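Local atomic coordinates of halocarboxylic acid dehalogenase DehI (Pseudomonas putida, PDB entry 3BJX), a protein that is a group I haloacid dehalogenase that probably hydrolyses the carbon-halogen bond of alpha-haloacids, releasing halide. Residues Glu86-Ser91 with Phe125-Pro130; Gly96-Leu101 with Ile294-Asp299; Ala193-His198 with Pro225-Glu230. One frame throughout, in Å; residues are numbered along the deposited sequence.

The three contacts lie at different depths of an all-helical fold: contact 1 is core, contact 3 intermediate and contact 2 outermost, its centre about 21 Å from the centre of the chain. Contact 1 joins helix 78-90 to helix 112-143, all its touching residues buried; an arginine reads two backbone carbonyls there. Contact 2 sets a mostly apolar loop against the end of helix 267-299. Contact 3, partly buried, lies beside the second subunit and combines an arginine-to-carbonyl bond with histidine and tyrosine packing. Helix 267-299 is common ground: it carries one side of contact 2, meets contact 1 through Asn126 and Thr295 in a probable hydrogen bond, and supplies Asp286, partner of Arg228 and His198, and Ser290, partner of His196.

Contact 1: residues Glu86-Ser91 with Phe125-Pro130; sequences ELRERS and FNYGNP
Two hydrogen bonds from the Arg88 guanidinium to backbone carbonyls of helix 112-143 carry the polar part of this contact. NE of Arg88 gives its proton to Asn126 O at 2.8 Å, standing 44° out of that carbonyl plane. NH2 of Arg88 meets Tyr127 O at 3.0 Å on an in-plane lone pair. Both acceptors lie at the guanidinium edge; with CG anti to the backbone N (chi1 -168°) and a bend at chi3, the chain brings that edge to helix 112-143. The remaining nitrogen, NH1, forms a salt bridge with Asp85.

Van der Waals contacts surround these bonds. Pro130 CG packs against the arginine chain, 3.7 Å from Arg88 NE. The Tyr127 ring and the guanidinium have planes 11° apart, and Arg88 NH2 meets the ring obliquely, 3.6 Å from Tyr127 CD1. The apolar pair is Leu87 CB with Pro130 CB, at 4.1 Å.

Helix 112-143 is kinked at Pro130, whose nitrogen has no proton to give to Asn126 O one turn earlier. Arg88 NE meets exactly this carbonyl, so a charged side chain from the crossing helix replaces the missing helical bond and satisfies a buried acceptor at the kink.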
loop_
_atom_site.group_PDB
_atom_site.type_symbol
_atom_site.label_atom_id
_atom_site.label_comp_id
_atom_site.label_asym_id
_atom_site.label_seq_id
_atom_site.Cartn_x
_atom_site.Cartn_y
_atom_site.Cartn_z
ATOM N N GLU A 86 -6.698 9.819 -20.183
ATOM C CA GLU A 86 -5.293 10.240 -20.010
ATOM C C GLU A 86 -4.457 9.155 -19.329
ATOM O O GLU A 86 -3.388 8.757 -19.855
ATOM C CB GLU A 86 -5.183 11.554 -19.208
ATOM C CG GLU A 86 -3.763 11.842 -18.702
ATOM C CD GLU A 86 -3.553 13.236 -18.119
ATOM O OE1 GLU A 86 -4.529 13.971 -17.906
ATOM O OE2 GLU A 86 -2.371 13.595 -17.850
ATOM N N LEU A 87 -4.936 8.697 -18.162
ATOM C CA LEU A 87 -4.296 7.606 -17.405
ATOM C C LEU A 87 -4.107 6.369 -18.258
ATOM O O LEU A 87 -3.043 5.779 -18.234
ATOM C CB LEU A 87 -5.065 7.242 -16.128
ATOM C CG LEU A 87 -5.172 8.301 -15.022
ATOM C CD1 LEU A 87 -6.277 7.955 -14.053
ATOM C CD2 LEU A 87 -3.828 8.522 -14.277
ATOM N N ARG A 88 -5.129 5.983 -19.021
ATOM C CA ARG A 88 -4.995 4.869 -19.981
ATOM C C ARG A 88 -3.862 5.049 -20.979
ATOM O O ARG A 88 -3.106 4.117 -21.249
ATOM C CB ARG A 88 -6.300 4.633 -20.746
ATOM C CG ARG A 88 -6.290 3.313 -21.531
ATOM C CD ARG A 88 -7.632 3.019 -22.158
ATOM N NE ARG A 88 -8.743 3.163 -21.230
ATOM C CZ ARG A 88 -9.605 4.179 -21.246
ATOM N NH1 ARG A 88 -9.479 5.149 -22.153
ATOM N NH2 ARG A 88 -10.589 4.237 -20.342
ATOM N N GLU A 89 -3.764 6.242 -21.539
ATOM C CA GLU A 89 -2.714 6.583 -22.490
ATOM C C GLU A 89 -1.299 6.573 -21.864
ATOM O O GLU A 89 -0.356 6.056 -22.456
ATOM C CB GLU A 89 -3.008 7.970 -23.033
ATOM C CG GLU A 89 -2.869 8.109 -24.481
ATOM C CD GLU A 89 -2.545 9.528 -24.864
ATOM O OE1 GLU A 89 -2.889 10.455 -24.087
ATOM O OE2 GLU A 89 -1.922 9.704 -25.938
ATOM N N ARG A 90 -1.158 7.179 -20.689
ATOM C CA ARG A 90 0.092 7.169 -19.925
ATOM C C ARG A 90 0.615 5.788 -19.498
ATOM O O ARG A 90 1.826 5.649 -19.242
ATOM C CB ARG A 90 -0.059 8.010 -18.669
ATOM C CG ARG A 90 -0.144 9.492 -18.903
ATOM C CD ARG A 90 -0.248 10.107 -17.542
ATOM N NE ARG A 90 -0.281 11.555 -17.559
ATOM C CZ ARG A 90 0.788 12.327 -17.458
ATOM N NH1 ARG A 90 2.007 11.788 -17.385
ATOM N NH2 ARG A 90 0.626 13.641 -17.438
ATOM N N SER A 91 -0.277 4.790 -19.421
ATOM C CA SER A 91 0.081 3.410 -19.014
ATOM C C SER A 91 1.112 2.708 -19.893
ATOM O O SER A 91 1.705 1.693 -19.485
ATOM C CB SER A 91 -1.151 2.536 -18.952
ATOM O OG SER A 91 -2.124 3.127 -18.126
ATOM N N PHE A 125 -11.220 -4.429 -19.720
ATOM C CA PHE A 125 -10.409 -4.108 -18.566
ATOM C C PHE A 125 -9.589 -2.870 -18.793
ATOM O O PHE A 125 -9.524 -2.039 -17.899
ATOM C CB PHE A 125 -9.511 -5.277 -18.141
ATOM C CG PHE A 125 -10.233 -6.311 -17.349
ATOM C CD1 PHE A 125 -10.532 -6.089 -16.031
ATOM C CD2 PHE A 125 -10.659 -7.492 -17.945
ATOM C CE1 PHE A 125 -11.227 -7.033 -15.304
ATOM C CE2 PHE A 125 -11.359 -8.426 -17.220
ATOM C CZ PHE A 125 -11.654 -8.198 -15.908
ATOM N N ASN A 126 -8.953 -2.764 -19.968
ATOM C CA ASN A 126 -8.295 -1.523 -20.404
ATOM C C ASN A 126 -9.165 -0.300 -20.238
ATOM O O ASN A 126 -8.668 0.748 -19.851
ATOM C CB ASN A 126 -7.806 -1.623 -21.856
ATOM C CG ASN A 126 -6.696 -2.617 -22.008
ATOM O OD1 ASN A 126 -6.126 -3.044 -21.000
ATOM N ND2 ASN A 126 -6.388 -3.020 -23.247
ATOM N N TYR A 127 -10.459 -0.449 -20.526
ATOM C CA TYR A 127 -11.430 0.626 -20.368
ATOM C C TYR A 127 -11.767 0.964 -18.913
ATOM O O TYR A 127 -11.810 2.137 -18.548
ATOM C CB TYR A 127 -12.726 0.335 -21.147
ATOM C CG TYR A 127 -13.731 1.442 -21.001
ATOM C CD1 TYR A 127 -13.568 2.631 -21.701
ATOM C CD2 TYR A 127 -14.812 1.328 -20.138
ATOM C CE1 TYR A 127 -14.462 3.675 -21.568
ATOM C CE2 TYR A 127 -15.727 2.384 -19.984
ATOM C CZ TYR A 127 -15.539 3.562 -20.715
ATOM O OH TYR A 127 -16.409 4.641 -20.611
ATOM N N GLY A 128 -12.042 -0.048 -18.090
ATOM C CA GLY A 128 -12.470 0.225 -16.733
ATOM C C GLY A 128 -11.364 0.431 -15.720
ATOM O O GLY A 128 -11.590 1.050 -14.691
ATOM N N ASN A 129 -10.178 -0.096 -16.012
ATOM C CA ASN A 129 -9.076 -0.164 -15.049
ATOM C C ASN A 129 -8.670 1.225 -14.574
ATOM O O ASN A 129 -8.681 1.469 -13.371
ATOM C CB ASN A 129 -7.883 -0.997 -15.590
ATOM C CG ASN A 129 -7.930 -2.466 -15.159
ATOM O OD1 ASN A 129 -8.750 -2.852 -14.322
ATOM N ND2 ASN A 129 -7.043 -3.288 -15.721
ATOM N N PRO A 130 -8.370 2.152 -15.521
ATOM C CA PRO A 130 -8.117 3.569 -15.176
ATOM C C PRO A 130 -9.313 4.254 -14.484
ATOM O O PRO A 130 -9.118 5.107 -13.586
ATOM C CB PRO A 130 -7.834 4.234 -16.535
ATOM C CG PRO A 130 -8.355 3.282 -17.583
ATOM C CD PRO A 130 -8.240 1.906 -16.973
#

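Contact 2: residues Gly96-Leu101 with Ile294-Asp299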
loop_
_atom_site.group_PDB
_atom_site.type_symbol
_atom_site.label_atom_id
_atom_site.label_comp_id
_atom_site.label_asym_id
_atom_site.label_seq_id
_atom_site.Cartn_x
_atom_site.Cartn_y
_atom_site.Cartn_z
ATOM N N GLY A 96 9.979 -1.780 -26.172
ATOM C CA GLY A 96 10.458 -2.159 -27.520
ATOM C C GLY A 96 11.677 -3.083 -27.663
ATOM O O GLY A 96 12.509 -3.170 -26.746
ATOM N N PRO A 97 11.748 -3.867 -28.775
ATOM C CA PRO A 97 10.608 -4.275 -29.595
ATOM C C PRO A 97 9.836 -5.262 -28.740
ATOM O O PRO A 97 10.377 -5.721 -27.731
ATOM C CB PRO A 97 11.267 -5.009 -30.768
ATOM C CG PRO A 97 12.560 -5.525 -30.208
ATOM C CD PRO A 97 13.018 -4.419 -29.298
ATOM N N LEU A 98 8.607 -5.602 -29.119
ATOM C CA LEU A 98 7.773 -6.441 -28.255
ATOM C C LEU A 98 7.591 -7.856 -28.781
ATOM O O LEU A 98 7.692 -8.072 -29.984
ATOM C CB LEU A 98 6.419 -5.765 -28.012
ATOM C CG LEU A 98 6.506 -4.435 -27.232
ATOM C CD1 LEU A 98 5.147 -3.852 -27.072
ATOM C CD2 LEU A 98 7.200 -4.583 -25.865
ATOM N N PRO A 99 7.351 -8.837 -27.882
ATOM C CA PRO A 99 6.883 -10.152 -28.346
ATOM C C PRO A 99 5.659 -10.000 -29.247
ATOM O O PRO A 99 4.727 -9.301 -28.881
ATOM C CB PRO A 99 6.443 -10.869 -27.041
ATOM C CG PRO A 99 6.551 -9.840 -25.919
ATOM C CD PRO A 99 7.508 -8.782 -26.416
ATOM N N ASN A 100 5.648 -10.634 -30.414
ATOM C CA ASN A 100 4.412 -10.678 -31.199
ATOM C C ASN A 100 3.467 -11.717 -30.586
ATOM O O ASN A 100 3.538 -12.905 -30.908
ATOM C CB ASN A 100 4.690 -10.930 -32.687
ATOM C CG ASN A 100 3.417 -11.017 -33.524
ATOM O OD1 ASN A 100 2.532 -11.831 -33.248
ATOM N ND2 ASN A 100 3.322 -10.188 -34.555
ATOM N N LEU A 101 2.600 -11.256 -29.688
ATOM C CA LEU A 101 1.714 -12.128 -28.891
ATOM C C LEU A 101 0.660 -12.919 -29.691
ATOM O O LEU A 101 0.308 -14.035 -29.320
ATOM C CB LEU A 101 1.035 -11.335 -27.765
ATOM C CG LEU A 101 0.216 -12.089 -26.717
ATOM C CD1 LEU A 101 0.969 -13.302 -26.119
ATOM C CD2 LEU A 101 -0.201 -11.121 -25.622
ATOM N N ILE A 294 0.137 -6.260 -22.105
ATOM C CA ILE A 294 -0.278 -7.454 -22.848
ATOM C C ILE A 294 -1.035 -7.068 -24.127
ATOM O O ILE A 294 -0.756 -7.581 -25.198
ATOM C CB ILE A 294 -1.154 -8.366 -21.949
ATOM C CG1 ILE A 294 -0.299 -9.043 -20.871
ATOM C CG2 ILE A 294 -1.924 -9.400 -22.766
ATOM C CD1 ILE A 294 -1.092 -9.558 -19.649
ATOM N N THR A 295 -1.991 -6.154 -24.004
ATOM C CA THR A 295 -2.737 -5.636 -25.157
ATOM C C THR A 295 -1.839 -5.089 -26.251
ATOM O O THR A 295 -2.083 -5.335 -27.435
ATOM C CB THR A 295 -3.747 -4.572 -24.731
ATOM O OG1 THR A 295 -4.484 -5.069 -23.604
ATOM C CG2 THR A 295 -4.725 -4.258 -25.852
ATOM N N GLU A 296 -0.794 -4.368 -25.850
ATOM C CA GLU A 296 0.151 -3.773 -26.783
ATOM C C GLU A 296 0.961 -4.840 -27.533
ATOM O O GLU A 296 1.266 -4.682 -28.714
ATOM C CB GLU A 296 1.080 -2.813 -26.040
ATOM C CG GLU A 296 1.963 -1.961 -26.942
ATOM C CD GLU A 296 3.046 -1.204 -26.190
ATOM O OE1 GLU A 296 2.965 -1.023 -24.945
ATOM O OE2 GLU A 296 4.005 -0.790 -26.864
ATOM N N CYS A 297 1.320 -5.914 -26.836
ATOM C CA CYS A 297 2.044 -7.018 -27.438
ATOM C C CYS A 297 1.165 -7.728 -28.429
ATOM O O CYS A 297 1.672 -8.374 -29.337
ATOM C CB CYS A 297 2.489 -8.019 -26.384
ATOM S SG CYS A 297 3.876 -7.490 -25.366
ATOM N N LEU A 298 -0.154 -7.599 -28.258
ATOM C CA LEU A 298 -1.117 -8.234 -29.149
ATOM C C LEU A 298 -1.467 -7.368 -30.362
ATOM O O LEU A 298 -1.381 -7.843 -31.494
ATOM C CB LEU A 298 -2.390 -8.632 -28.398
ATOM C CG LEU A 298 -3.355 -9.555 -29.164
ATOM C CD1 LEU A 298 -2.749 -10.938 -29.351
ATOM C CD2 LEU A 298 -4.735 -9.649 -28.489
ATOM N N ASP A 299 -1.852 -6.114 -30.109
ATOM C CA ASP A 299 -2.440 -5.236 -31.125
ATOM C C ASP A 299 -1.630 -3.969 -31.433
ATOM O O ASP A 299 -1.967 -3.246 -32.374
ATOM C CB ASP A 299 -3.828 -4.767 -30.679
ATOM C CG ASP A 299 -4.851 -5.877 -30.611
ATOM O OD1 ASP A 299 -4.677 -6.971 -31.203
ATOM O OD2 ASP A 299 -5.868 -5.634 -29.944
#
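The flat groups of this contact are the Glu296 carboxylate and the peptide carbonyl of Cys297. Leu98 lays a methyl against one side of the carboxylate, well off its plane, with CD1 3.3 Å from Glu296 OE2. The two side chains cross at about a right angle, and the extended chain of Glu296 brings the carboxylate to the Leu98 methyl. On the Cys297 carbonyl, the backbone N of Leu101 stands above the carbonyl plane, 45° out of it, and donates a hydrogen bond to Cys297 O over 3.0 Å. Pro99 O also comes near that oxygen, but both are acceptors.

The apolar part centres on Cys297, which points toward the loop. With SG beside its own backbone N (chi1 -74°), the sulfur is directed at the Pro99 ring, 3.6 Å from Pro99 CG; Leu98 CB is a more distant neighbour of the same sulfur. Leu101 covers the next part of the helix. Its CB packs on Cys297 CB at 3.9 Å, while CD2 reaches back one turn to Ile294 CG2 at 3.8 Å, and Leu298 CD1 packs on Leu101 CB from a different side, at 4.1 Å. Val222 of helix 212-223 touches Leu101, Ile294 and Cys297, so three helical elements converge here.

OD1 of Asn100, the N-cap residue, accepts a hydrogen bond from the backbone N of Glu103. The start of helix 101-107 is thus fixed twice: the asparagine caps its first turn, and a carbonyl from the last turn of helix 267-299 takes the N-H of Leu101, while Leu98, Pro99 and Leu101 pack round Cys297.

Contact 3: residues Ala193-His198 with Pro225-Glu230. With SO4 (sulfate ion), chain K.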
loop_
_atom_site.group_PDB
_atom_site.type_symbol
_atom_site.label_atom_id
_atom_site.label_comp_id
_atom_site.label_asym_id
_atom_site.label_seq_id
_atom_site.Cartn_x
_atom_site.Cartn_y
_atom_site.Cartn_z
ATOM N N ALA A 193 -0.050 -13.015 -9.210
ATOM C CA ALA A 193 -0.170 -12.157 -8.046
ATOM C C ALA A 193 1.198 -11.960 -7.350
ATOM O O ALA A 193 1.632 -10.829 -7.148
ATOM C CB ALA A 193 -1.193 -12.740 -7.087
ATOM N N ASP A 194 1.869 -13.056 -6.994
ATOM C CA ASP A 194 3.227 -12.975 -6.454
ATOM C C ASP A 194 4.198 -12.245 -7.395
ATOM O O ASP A 194 5.008 -11.441 -6.938
ATOM C CB ASP A 194 3.768 -14.354 -6.059
ATOM C CG ASP A 194 3.089 -14.929 -4.816
ATOM O OD1 ASP A 194 2.424 -14.177 -4.055
ATOM O OD2 ASP A 194 3.223 -16.158 -4.595
ATOM N N LEU A 195 4.105 -12.494 -8.698
ATOM C CA LEU A 195 4.940 -11.775 -9.682
ATOM C C LEU A 195 4.928 -10.240 -9.515
ATOM O O LEU A 195 5.948 -9.588 -9.682
ATOM C CB LEU A 195 4.541 -12.138 -11.110
ATOM C CG LEU A 195 5.600 -11.893 -12.202
ATOM C CD1 LEU A 195 6.498 -13.109 -12.365
ATOM C CD2 LEU A 195 4.934 -11.549 -13.526
ATOM N N HIS A 196 3.764 -9.689 -9.186
ATOM C CA HIS A 196 3.570 -8.253 -9.034
ATOM C C HIS A 196 3.764 -7.825 -7.573
ATOM O O HIS A 196 3.606 -6.650 -7.230
ATOM C CB HIS A 196 2.147 -7.902 -9.465
ATOM C CG HIS A 196 1.901 -8.036 -10.938
ATOM N ND1 HIS A 196 1.692 -9.251 -11.554
ATOM C CD2 HIS A 196 1.782 -7.098 -11.909
ATOM C CE1 HIS A 196 1.490 -9.060 -12.845
ATOM N NE2 HIS A 196 1.532 -7.762 -13.086
ATOM N N TYR A 197 4.107 -8.801 -6.726
ATOM C CA TYR A 197 4.073 -8.669 -5.264
ATOM C C TYR A 197 2.749 -8.109 -4.786
ATOM O O TYR A 197 2.700 -7.103 -4.056
ATOM C CB TYR A 197 5.303 -7.903 -4.727
ATOM C CG TYR A 197 6.572 -8.676 -4.992
ATOM C CD1 TYR A 197 6.932 -9.747 -4.180
ATOM C CD2 TYR A 197 7.384 -8.370 -6.084
ATOM C CE1 TYR A 197 8.069 -10.490 -4.432
ATOM C CE2 TYR A 197 8.542 -9.103 -6.342
ATOM C CZ TYR A 197 8.876 -10.167 -5.510
ATOM O OH TYR A 197 10.023 -10.900 -5.760
ATOM N N HIS A 198 1.681 -8.775 -5.214
ATOM C CA HIS A 198 0.303 -8.404 -4.888
ATOM C C HIS A 198 -0.287 -9.363 -3.842
ATOM O O HIS A 198 0.198 -10.474 -3.672
ATOM C CB HIS A 198 -0.557 -8.495 -6.150
ATOM C CG HIS A 198 -0.436 -7.315 -7.074
ATOM N ND1 HIS A 198 -0.898 -7.345 -8.374
ATOM C CD2 HIS A 198 0.088 -6.080 -6.890
ATOM C CE1 HIS A 198 -0.681 -6.167 -8.940
ATOM N NE2 HIS A 198 -0.093 -5.380 -8.057
ATOM N N PRO A 225 9.232 -10.506 -17.666
ATOM C CA PRO A 225 10.363 -9.599 -17.839
ATOM C C PRO A 225 10.083 -8.127 -17.563
ATOM O O PRO A 225 11.028 -7.333 -17.546
ATOM C CB PRO A 225 10.738 -9.794 -19.322
ATOM C CG PRO A 225 9.479 -10.165 -19.979
ATOM C CD PRO A 225 8.712 -10.980 -18.970
ATOM N N VAL A 226 8.812 -7.751 -17.380
ATOM C CA VAL A 226 8.470 -6.335 -17.220
ATOM C C VAL A 226 7.972 -5.936 -15.843
ATOM O O VAL A 226 8.336 -4.864 -15.351
ATOM C CB VAL A 226 7.475 -5.811 -18.293
ATOM C CG1 VAL A 226 8.114 -5.829 -19.643
ATOM C CG2 VAL A 226 6.182 -6.620 -18.299
ATOM N N ALA A 227 7.126 -6.772 -15.242
ATOM C CA ALA A 227 6.544 -6.484 -13.944
ATOM C C ALA A 227 7.618 -6.251 -12.887
ATOM O O ALA A 227 8.643 -6.930 -12.878
ATOM C CB ALA A 227 5.614 -7.611 -13.524
ATOM N N ARG A 228 7.370 -5.288 -11.997
ATOM C CA ARG A 228 8.293 -4.913 -10.915
ATOM C C ARG A 228 9.733 -4.514 -11.313
ATOM O O ARG A 228 10.624 -4.477 -10.463
ATOM C CB ARG A 228 8.281 -5.969 -9.798
ATOM C CG ARG A 228 6.894 -6.156 -9.179
ATOM C CD ARG A 228 6.606 -5.148 -8.066
ATOM N NE ARG A 228 6.230 -3.800 -8.489
ATOM C CZ ARG A 228 4.977 -3.338 -8.578
ATOM N NH1 ARG A 228 3.926 -4.121 -8.344
ATOM N NH2 ARG A 228 4.770 -2.082 -8.927
ATOM N N THR A 229 9.943 -4.192 -12.592
ATOM C CA THR A 229 11.194 -3.600 -13.039
ATOM C C THR A 229 11.174 -2.116 -12.663
ATOM O O THR A 229 10.109 -1.580 -12.351
ATOM C CB THR A 229 11.417 -3.775 -14.562
ATOM O OG1 THR A 229 10.343 -3.168 -15.297
ATOM C CG2 THR A 229 11.557 -5.272 -14.940
ATOM N N GLU A 230 12.342 -1.473 -12.658
ATOM C CA GLU A 230 12.473 -0.043 -12.368
ATOM C C GLU A 230 11.505 0.804 -13.183
ATOM O O GLU A 230 10.765 1.623 -12.628
ATOM C CB GLU A 230 13.892 0.425 -12.699
ATOM C CG GLU A 230 14.764 0.800 -11.530
ATOM C CD GLU A 230 16.146 1.280 -11.995
ATOM O OE1 GLU A 230 16.279 1.673 -13.187
ATOM O OE2 GLU A 230 17.097 1.257 -11.164
HETATM S S SO4 K . 12.180 -11.772 -3.670
HETATM O O1 SO4 K . 11.862 -12.712 -4.748
HETATM O O2 SO4 K . 12.860 -10.591 -4.201
HETATM O O3 SO4 K . 10.937 -11.356 -3.029
HETATM O O4 SO4 K . 13.043 -12.417 -2.684
#
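Arg228 folds over the end of helix 183-195 with its guanidinium edge turned to the backbone. NH1 of Arg228 donates to His196 O at 2.8 Å, tilted 21° from the carbonyl plane. Bends at chi2 and chi3 bring it there, and on the way Arg228 CG passes the edge of the Tyr197 ring, 3.8 Å from CD2; ring and guanidinium planes stand 43° apart.

The His196 ring is turned differently, offering a face. Ala227 CB lies over it in a CH-pi contact, offset toward the NE2 and CD2 rim, 4.2 Å from the centroid and 16° off the normal, while Leu195 CD2 touches the same methyl at 4.0 Å. Tyr197, whose positive phi ends the helix in a Schellman motif, donates from OH to O1 of a sulfate, probably from the crystallisation liquor, at 2.8 Å; Arg244 of the second subunit makes a cation-pi contact with its ring.

NE of Arg228 is salt-bridged to Asp233, and NH1 also to Asp286, which accepts from His198 NE2. Replacing Arg228 by an alanine would probably leave His196 O without this donor and deprive both aspartates of a charged mate. A positive group just past the carbonyl end of helix 183-195 probably suits the carbonyls there, its charge offset by two carboxylates, and ties the terminus to the type II turn Val226-Thr229.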